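Local coordinates for protein cpftsy (Physcomitrella patens, PDB 4AK9) that probably acts as the chloroplast receptor for the signal recognition particle, a GTPase taking part in protein transport during chloroplast biogenesis, at residues V32-W40 with L82-L92; K146-T154 with P184-A195. All coordinates share one frame; numbering follows the deposited sequence.

The two contacts lie on opposite sides of the chain's centre, with their own centres about 52 Å apart, and share no helix or strand. Contact 1 joins two helices of the helical bundle domain and is only partly buried: an apolar interior of valine, leucine, isoleucine and tryptophan passes at its margin into a salt bridge. Contact 2 belongs to the GTPase domain and lays a helix on a strand of the central sheet; nine of its eleven touching residues are buried, and no hydrogen bond crosses it. Small residues matter in both, one glycine bringing two backbones together in contact 1, alanines and a glycine doing so in contact 2.

Contact 1 of 2, residues V32-W40 with L82-L92; sequences VVDELLTYW and LKSGPQIKEAL
Asp34 OD1 accepts a weak hydrogen bond of 3.1 Å from Lys89 NZ, part of a salt bridge between two helices of the SRP54-type helical bundle, the N domain of this GTPase family. Helices 32-37 and 85-92 run roughly antiparallel, their directions 144° apart, and the pair of charges sits at the outer margin of their interface. Lysine suits this border because its methylenes serve the apolar side: CB meets Leu37 CD1, and beyond it the chain bends at its last three torsions, which brings CE past Val33 CG1 (4.0 Å) and NZ to Asp34 OD1. Val33 CG1 also reaches Leu92 CD2, the two side chains meeting tip to tip. Deeper in, Leu37 sends CD1 to within 3.6 Å of Gly85 O and packs both methyls on Ile88 CG2. The backbones come closest here, with Leu37 CA 4.8 Å from Gly85 CA; a beta carbon on Gly85 would run into Leu37 O. Ser84 N-caps the second helix, its OG accepting from Gln87 N. Trp40 closes the end of the interface. With CG anti to the backbone N (chi1 -174°), its indole reaches across toward the start of helix 85-92, while NE1 is hydrogen-bonded to Ser45 OG and Ile77 of helix 63-78 touches both Trp40 and Ile88. Ile88 CD1 makes a CH-pi contact with the indole, 3.5 Å from the centroid of the five-membered ring and 7° off its normal.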
# COMPACT_ATOMS: atom_id res chain seq x y z
N VAL A 32 -11.40 -7.51 12.38
CA VAL A 32 -11.08 -6.95 13.68
C VAL A 32 -11.91 -5.71 14.00
O VAL A 32 -11.97 -5.29 15.17
CB VAL A 32 -9.58 -6.64 13.81
CG1 VAL A 32 -8.75 -7.84 13.37
CG2 VAL A 32 -9.22 -5.40 13.01
N VAL A 33 -12.56 -5.12 12.99
CA VAL A 33 -13.38 -3.92 13.21
C VAL A 33 -14.48 -4.16 14.24
O VAL A 33 -14.68 -3.35 15.16
CB VAL A 33 -13.96 -3.37 11.88
CG1 VAL A 33 -15.07 -2.35 12.14
CG2 VAL A 33 -12.84 -2.72 11.05
N ASP A 34 -15.18 -5.29 14.11
CA ASP A 34 -16.24 -5.65 15.07
C ASP A 34 -15.69 -5.77 16.50
O ASP A 34 -16.28 -5.23 17.45
CB ASP A 34 -16.91 -6.96 14.67
CG ASP A 34 -17.61 -6.88 13.32
OD1 ASP A 34 -18.63 -6.15 13.21
OD2 ASP A 34 -17.14 -7.55 12.38
N GLU A 35 -14.57 -6.46 16.65
CA GLU A 35 -13.92 -6.58 17.95
C GLU A 35 -13.57 -5.21 18.52
O GLU A 35 -13.84 -4.91 19.68
CB GLU A 35 -12.65 -7.39 17.82
CG GLU A 35 -11.83 -7.45 19.10
CD GLU A 35 -12.05 -8.74 19.88
OE1 GLU A 35 -12.90 -9.56 19.45
OE2 GLU A 35 -11.36 -8.95 20.91
N LEU A 36 -12.95 -4.39 17.68
CA LEU A 36 -12.54 -3.05 18.06
C LEU A 36 -13.69 -2.21 18.56
O LEU A 36 -13.57 -1.43 19.51
CB LEU A 36 -11.92 -2.36 16.84
CG LEU A 36 -11.32 -0.98 17.04
CD1 LEU A 36 -10.25 -1.03 18.12
CD2 LEU A 36 -10.72 -0.51 15.71
N LEU A 37 -14.82 -2.39 17.91
CA LEU A 37 -15.95 -1.51 18.15
C LEU A 37 -16.65 -1.92 19.45
O LEU A 37 -17.41 -1.13 20.02
CB LEU A 37 -16.90 -1.53 16.97
CG LEU A 37 -16.36 -0.69 15.79
CD1 LEU A 37 -17.37 -0.60 14.64
CD2 LEU A 37 -15.94 0.68 16.26
N THR A 38 -16.37 -3.14 19.91
CA THR A 38 -16.85 -3.56 21.23
C THR A 38 -16.17 -2.75 22.34
O THR A 38 -16.68 -2.64 23.45
CB THR A 38 -16.65 -5.07 21.50
OG1 THR A 38 -15.26 -5.36 21.75
CG2 THR A 38 -17.17 -5.89 20.34
N TYR A 39 -15.00 -2.18 22.04
CA TYR A 39 -14.32 -1.34 23.02
C TYR A 39 -14.71 0.12 22.90
O TYR A 39 -14.18 0.97 23.62
CB TYR A 39 -12.80 -1.47 22.90
CG TYR A 39 -12.31 -2.87 23.20
CD1 TYR A 39 -12.26 -3.34 24.51
CD2 TYR A 39 -11.91 -3.72 22.18
CE1 TYR A 39 -11.82 -4.63 24.79
CE2 TYR A 39 -11.47 -5.00 22.45
CZ TYR A 39 -11.43 -5.45 23.75
OH TYR A 39 -10.98 -6.74 24.01
N TRP A 40 -15.63 0.42 21.99
CA TRP A 40 -16.01 1.81 21.76
C TRP A 40 -16.85 2.39 22.91
O TRP A 40 -17.80 1.76 23.40
CB TRP A 40 -16.75 2.01 20.44
CG TRP A 40 -16.97 3.47 20.19
CD1 TRP A 40 -16.11 4.35 19.60
CD2 TRP A 40 -18.11 4.24 20.60
NE1 TRP A 40 -16.66 5.61 19.58
CE2 TRP A 40 -17.88 5.57 20.21
CE3 TRP A 40 -19.31 3.92 21.27
CZ2 TRP A 40 -18.82 6.59 20.44
CZ3 TRP A 40 -20.23 4.94 21.51
CH2 TRP A 40 -19.98 6.25 21.10
N LEU A 82 -24.63 8.95 16.17
CA LEU A 82 -24.12 7.60 16.40
C LEU A 82 -23.73 7.39 17.87
O LEU A 82 -22.95 8.17 18.42
CB LEU A 82 -22.88 7.34 15.50
CG LEU A 82 -23.03 7.45 13.98
CD1 LEU A 82 -21.63 7.34 13.33
CD2 LEU A 82 -23.97 6.36 13.45
N LYS A 83 -24.21 6.32 18.49
CA LYS A 83 -24.04 6.12 19.93
C LYS A 83 -23.69 4.72 20.31
O LYS A 83 -23.79 4.34 21.48
CB LYS A 83 -25.32 6.46 20.69
CG LYS A 83 -25.77 7.87 20.57
CD LYS A 83 -27.10 8.01 21.27
CE LYS A 83 -27.69 9.36 21.00
NZ LYS A 83 -26.76 10.43 21.46
N SER A 84 -23.31 3.92 19.34
CA SER A 84 -22.96 2.56 19.67
C SER A 84 -22.02 1.96 18.62
O SER A 84 -21.94 2.45 17.48
CB SER A 84 -24.21 1.69 19.78
OG SER A 84 -24.65 1.29 18.49
N GLY A 85 -21.31 0.92 19.03
CA GLY A 85 -20.47 0.13 18.13
C GLY A 85 -21.20 -0.33 16.88
O GLY A 85 -20.74 -0.07 15.76
N PRO A 86 -22.34 -1.03 17.04
CA PRO A 86 -23.17 -1.44 15.90
C PRO A 86 -23.57 -0.28 14.98
O PRO A 86 -23.57 -0.48 13.74
CB PRO A 86 -24.42 -2.02 16.57
CG PRO A 86 -23.87 -2.61 17.84
CD PRO A 86 -22.80 -1.65 18.30
N GLN A 87 -23.88 0.89 15.54
CA GLN A 87 -24.30 2.02 14.71
C GLN A 87 -23.11 2.56 13.90
O GLN A 87 -23.27 3.02 12.77
CB GLN A 87 -24.90 3.14 15.55
CG GLN A 87 -26.31 2.84 16.07
CD GLN A 87 -26.76 3.86 17.11
OE1 GLN A 87 -26.41 5.05 17.05
NE2 GLN A 87 -27.52 3.38 18.09
N ILE A 88 -21.93 2.53 14.52
CA ILE A 88 -20.72 3.03 13.87
C ILE A 88 -20.35 2.09 12.71
O ILE A 88 -19.99 2.55 11.62
CB ILE A 88 -19.58 3.14 14.88
CG1 ILE A 88 -19.83 4.34 15.80
CG2 ILE A 88 -18.22 3.31 14.17
CD1 ILE A 88 -18.91 4.36 17.00
N LYS A 89 -20.50 0.80 12.96
CA LYS A 89 -20.28 -0.24 11.96
C LYS A 89 -21.20 -0.05 10.77
O LYS A 89 -20.76 -0.12 9.63
CB LYS A 89 -20.50 -1.62 12.57
CG LYS A 89 -20.38 -2.79 11.58
CD LYS A 89 -19.02 -2.79 10.89
CE LYS A 89 -18.41 -4.18 10.83
NZ LYS A 89 -19.35 -5.21 10.34
N GLU A 90 -22.48 0.19 11.04
CA GLU A 90 -23.39 0.48 9.94
C GLU A 90 -23.01 1.73 9.19
O GLU A 90 -23.12 1.75 7.97
CB GLU A 90 -24.86 0.57 10.42
CG GLU A 90 -25.56 -0.79 10.42
CD GLU A 90 -25.28 -1.62 9.16
OE1 GLU A 90 -25.58 -1.14 8.03
OE2 GLU A 90 -24.76 -2.75 9.30
N ALA A 91 -22.55 2.78 9.89
CA ALA A 91 -22.21 4.02 9.19
C ALA A 91 -20.97 3.81 8.33
O ALA A 91 -20.85 4.38 7.23
CB ALA A 91 -21.98 5.15 10.18
N LEU A 92 -20.04 3.01 8.84
CA LEU A 92 -18.84 2.66 8.09
C LEU A 92 -19.20 2.03 6.73
O LEU A 92 -18.68 2.44 5.70
CB LEU A 92 -17.96 1.71 8.91
CG LEU A 92 -16.75 1.09 8.20
CD1 LEU A 92 -15.72 2.17 7.81
CD2 LEU A 92 -16.10 0.06 9.09

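Contact 2 of 2, residues K146-T154 with P184-A195; sequences KVLMAAGDT and PAAVLSQAVRRA
In the P-loop GTPase core, strand 147-150 of the largely parallel central sheet carries helix 184-195 on one of its faces, the two running nearly antiparallel at 166°. Alternate strand residues serve opposite layers: Leu148 and Ala150 point to this helix, whereas Met149 touches helix 158-170. Alanines allow the close approach, Ala150 CB meeting Ala191 CB at 3.5 Å, with Leu188 CD2 beside them. Leu148 fills the wider space further along. Its CG stands opposite the backbone N (chi1 173°), which carries CD2 over the helix, 3.2 Å from Ala191 O and also against Ala195 CB. The other methyl, CD1, lies 4.2 Å above the centre of the Arg194 guanidinium plane; the guanidinium also makes long, weak ion pairs with Glu198 and Glu173. Past the strand, Ala151 O rests on Val187 CG1 at 3.5 Å. Gly152 has no room for a side chain, because a beta carbon would collide with Leu188 CD2. Proline is well placed in the first helical turn, where no backbone N-H is needed for an intrahelical bond. Pro184 CB lies 3.2 Å from Gly152 O, and its CG is equally near Thr154 OG1. A glycine here would probably open a gap beside Gly152 O and Thr154 OG1 and leave the start of the helix less rigid. Helix 184-197 leads from edge strand 173-175 across strand 147-150 to strand 202-205, a beta-alpha-beta crossover of the layered alpha/beta fold of P-loop NTPases.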
# COMPACT_ATOMS: atom_id res chain seq x y z
N LYS A 146 -21.81 -11.71 -30.75
CA LYS A 146 -20.77 -12.08 -31.71
C LYS A 146 -19.50 -11.21 -31.55
O LYS A 146 -19.52 -10.00 -31.83
CB LYS A 146 -21.33 -11.96 -33.12
CG LYS A 146 -20.37 -12.29 -34.24
CD LYS A 146 -21.12 -12.23 -35.58
CE LYS A 146 -20.19 -12.52 -36.76
NZ LYS A 146 -20.82 -12.04 -38.03
N VAL A 147 -18.40 -11.84 -31.16
CA VAL A 147 -17.19 -11.13 -30.73
C VAL A 147 -16.04 -11.27 -31.71
O VAL A 147 -15.78 -12.38 -32.20
CB VAL A 147 -16.67 -11.67 -29.36
CG1 VAL A 147 -15.37 -10.99 -28.96
CG2 VAL A 147 -17.73 -11.50 -28.29
N LEU A 148 -15.35 -10.16 -31.98
CA LEU A 148 -14.11 -10.19 -32.74
C LEU A 148 -12.97 -9.65 -31.89
O LEU A 148 -13.07 -8.56 -31.33
CB LEU A 148 -14.23 -9.33 -34.01
CG LEU A 148 -12.95 -9.14 -34.82
CD1 LEU A 148 -12.54 -10.46 -35.47
CD2 LEU A 148 -13.10 -8.04 -35.91
N MET A 149 -11.87 -10.40 -31.80
CA MET A 149 -10.71 -9.93 -31.05
C MET A 149 -9.69 -9.30 -31.96
O MET A 149 -9.52 -9.73 -33.11
CB MET A 149 -10.07 -11.08 -30.25
CG MET A 149 -10.97 -11.67 -29.19
SD MET A 149 -10.11 -13.04 -28.37
CE MET A 149 -11.30 -13.56 -27.19
N ALA A 150 -9.00 -8.28 -31.46
CA ALA A 150 -7.96 -7.61 -32.23
C ALA A 150 -6.65 -7.60 -31.47
O ALA A 150 -6.57 -7.05 -30.34
CB ALA A 150 -8.38 -6.17 -32.56
N ALA A 151 -5.63 -8.20 -32.07
CA ALA A 151 -4.33 -8.36 -31.41
C ALA A 151 -3.44 -7.15 -31.64
O ALA A 151 -2.47 -7.21 -32.42
CB ALA A 151 -3.64 -9.64 -31.86
N GLY A 152 -3.74 -6.05 -30.94
CA GLY A 152 -3.03 -4.81 -31.16
C GLY A 152 -1.80 -4.64 -30.28
O GLY A 152 -1.07 -3.67 -30.41
N ASP A 153 -1.59 -5.59 -29.37
CA ASP A 153 -0.33 -5.62 -28.63
C ASP A 153 0.69 -6.33 -29.51
O ASP A 153 0.86 -7.55 -29.42
CB ASP A 153 -0.51 -6.37 -27.30
CG ASP A 153 0.75 -6.34 -26.42
OD1 ASP A 153 1.85 -5.94 -26.90
OD2 ASP A 153 0.64 -6.73 -25.22
N THR A 154 1.34 -5.56 -30.38
CA THR A 154 2.35 -6.08 -31.29
C THR A 154 3.71 -6.07 -30.59
O THR A 154 4.76 -6.09 -31.24
CB THR A 154 2.41 -5.28 -32.64
OG1 THR A 154 2.90 -3.94 -32.40
CG2 THR A 154 1.03 -5.21 -33.30
N PRO A 184 0.38 -1.66 -34.54
CA PRO A 184 -0.84 -1.84 -33.75
C PRO A 184 -2.02 -1.08 -34.31
O PRO A 184 -3.10 -1.66 -34.42
CB PRO A 184 -0.47 -1.24 -32.39
CG PRO A 184 1.02 -1.30 -32.35
CD PRO A 184 1.48 -1.10 -33.74
N ALA A 185 -1.81 0.19 -34.66
CA ALA A 185 -2.89 1.02 -35.20
C ALA A 185 -3.53 0.38 -36.44
O ALA A 185 -4.77 0.35 -36.54
CB ALA A 185 -2.39 2.44 -35.51
N ALA A 186 -2.71 -0.17 -37.33
CA ALA A 186 -3.21 -0.82 -38.54
C ALA A 186 -4.01 -2.10 -38.24
O ALA A 186 -5.00 -2.38 -38.91
CB ALA A 186 -2.08 -1.10 -39.51
N VAL A 187 -3.56 -2.86 -37.25
CA VAL A 187 -4.28 -4.05 -36.82
C VAL A 187 -5.64 -3.67 -36.28
O VAL A 187 -6.65 -4.30 -36.61
CB VAL A 187 -3.50 -4.81 -35.70
CG1 VAL A 187 -4.33 -5.98 -35.15
CG2 VAL A 187 -2.16 -5.29 -36.23
N LEU A 188 -5.65 -2.66 -35.41
CA LEU A 188 -6.91 -2.23 -34.83
C LEU A 188 -7.89 -1.72 -35.90
O LEU A 188 -9.08 -2.01 -35.84
CB LEU A 188 -6.68 -1.18 -33.71
CG LEU A 188 -5.92 -1.69 -32.48
CD1 LEU A 188 -6.12 -0.77 -31.27
CD2 LEU A 188 -6.37 -3.08 -32.10
N SER A 189 -7.39 -0.94 -36.86
CA SER A 189 -8.28 -0.36 -37.85
C SER A 189 -8.81 -1.44 -38.78
O SER A 189 -9.99 -1.43 -39.14
CB SER A 189 -7.62 0.80 -38.62
OG SER A 189 -6.49 0.39 -39.34
N GLN A 190 -7.96 -2.40 -39.12
CA GLN A 190 -8.38 -3.57 -39.88
C GLN A 190 -9.48 -4.35 -39.16
O GLN A 190 -10.45 -4.77 -39.77
CB GLN A 190 -7.17 -4.46 -40.16
CG GLN A 190 -7.49 -5.73 -40.96
CD GLN A 190 -6.25 -6.57 -41.22
OE1 GLN A 190 -5.11 -6.08 -41.11
NE2 GLN A 190 -6.45 -7.85 -41.55
N ALA A 191 -9.34 -4.55 -37.84
CA ALA A 191 -10.38 -5.28 -37.12
C ALA A 191 -11.67 -4.50 -37.04
O ALA A 191 -12.74 -5.09 -37.12
CB ALA A 191 -9.90 -5.62 -35.70
N VAL A 192 -11.59 -3.18 -36.85
CA VAL A 192 -12.83 -2.42 -36.76
C VAL A 192 -13.57 -2.43 -38.10
O VAL A 192 -14.80 -2.64 -38.13
CB VAL A 192 -12.62 -1.00 -36.25
CG1 VAL A 192 -13.95 -0.28 -36.19
CG2 VAL A 192 -12.01 -1.05 -34.82
N ARG A 193 -12.82 -2.27 -39.18
CA ARG A 193 -13.41 -2.30 -40.53
C ARG A 193 -14.08 -3.63 -40.77
O ARG A 193 -15.22 -3.69 -41.25
CB ARG A 193 -12.33 -2.09 -41.59
CG ARG A 193 -11.80 -0.67 -41.65
CD ARG A 193 -11.05 -0.41 -42.96
NE ARG A 193 -9.89 -1.29 -43.13
CZ ARG A 193 -8.67 -1.00 -42.68
NH1 ARG A 193 -8.47 0.14 -42.04
NH2 ARG A 193 -7.66 -1.84 -42.89
N ARG A 194 -13.38 -4.71 -40.42
CA ARG A 194 -13.91 -6.05 -40.62
C ARG A 194 -15.19 -6.27 -39.82
O ARG A 194 -16.12 -6.93 -40.28
CB ARG A 194 -12.86 -7.11 -40.26
CG ARG A 194 -13.40 -8.52 -40.35
CD ARG A 194 -12.32 -9.59 -40.25
NE ARG A 194 -12.94 -10.88 -39.98
CZ ARG A 194 -12.30 -11.94 -39.50
NH1 ARG A 194 -11.00 -11.87 -39.23
NH2 ARG A 194 -12.97 -13.07 -39.28
N ALA A 195 -15.24 -5.69 -38.62
CA ALA A 195 -16.42 -5.87 -37.80
C ALA A 195 -17.61 -5.13 -38.37
O ALA A 195 -18.74 -5.58 -38.21
CB ALA A 195 -16.16 -5.37 -36.41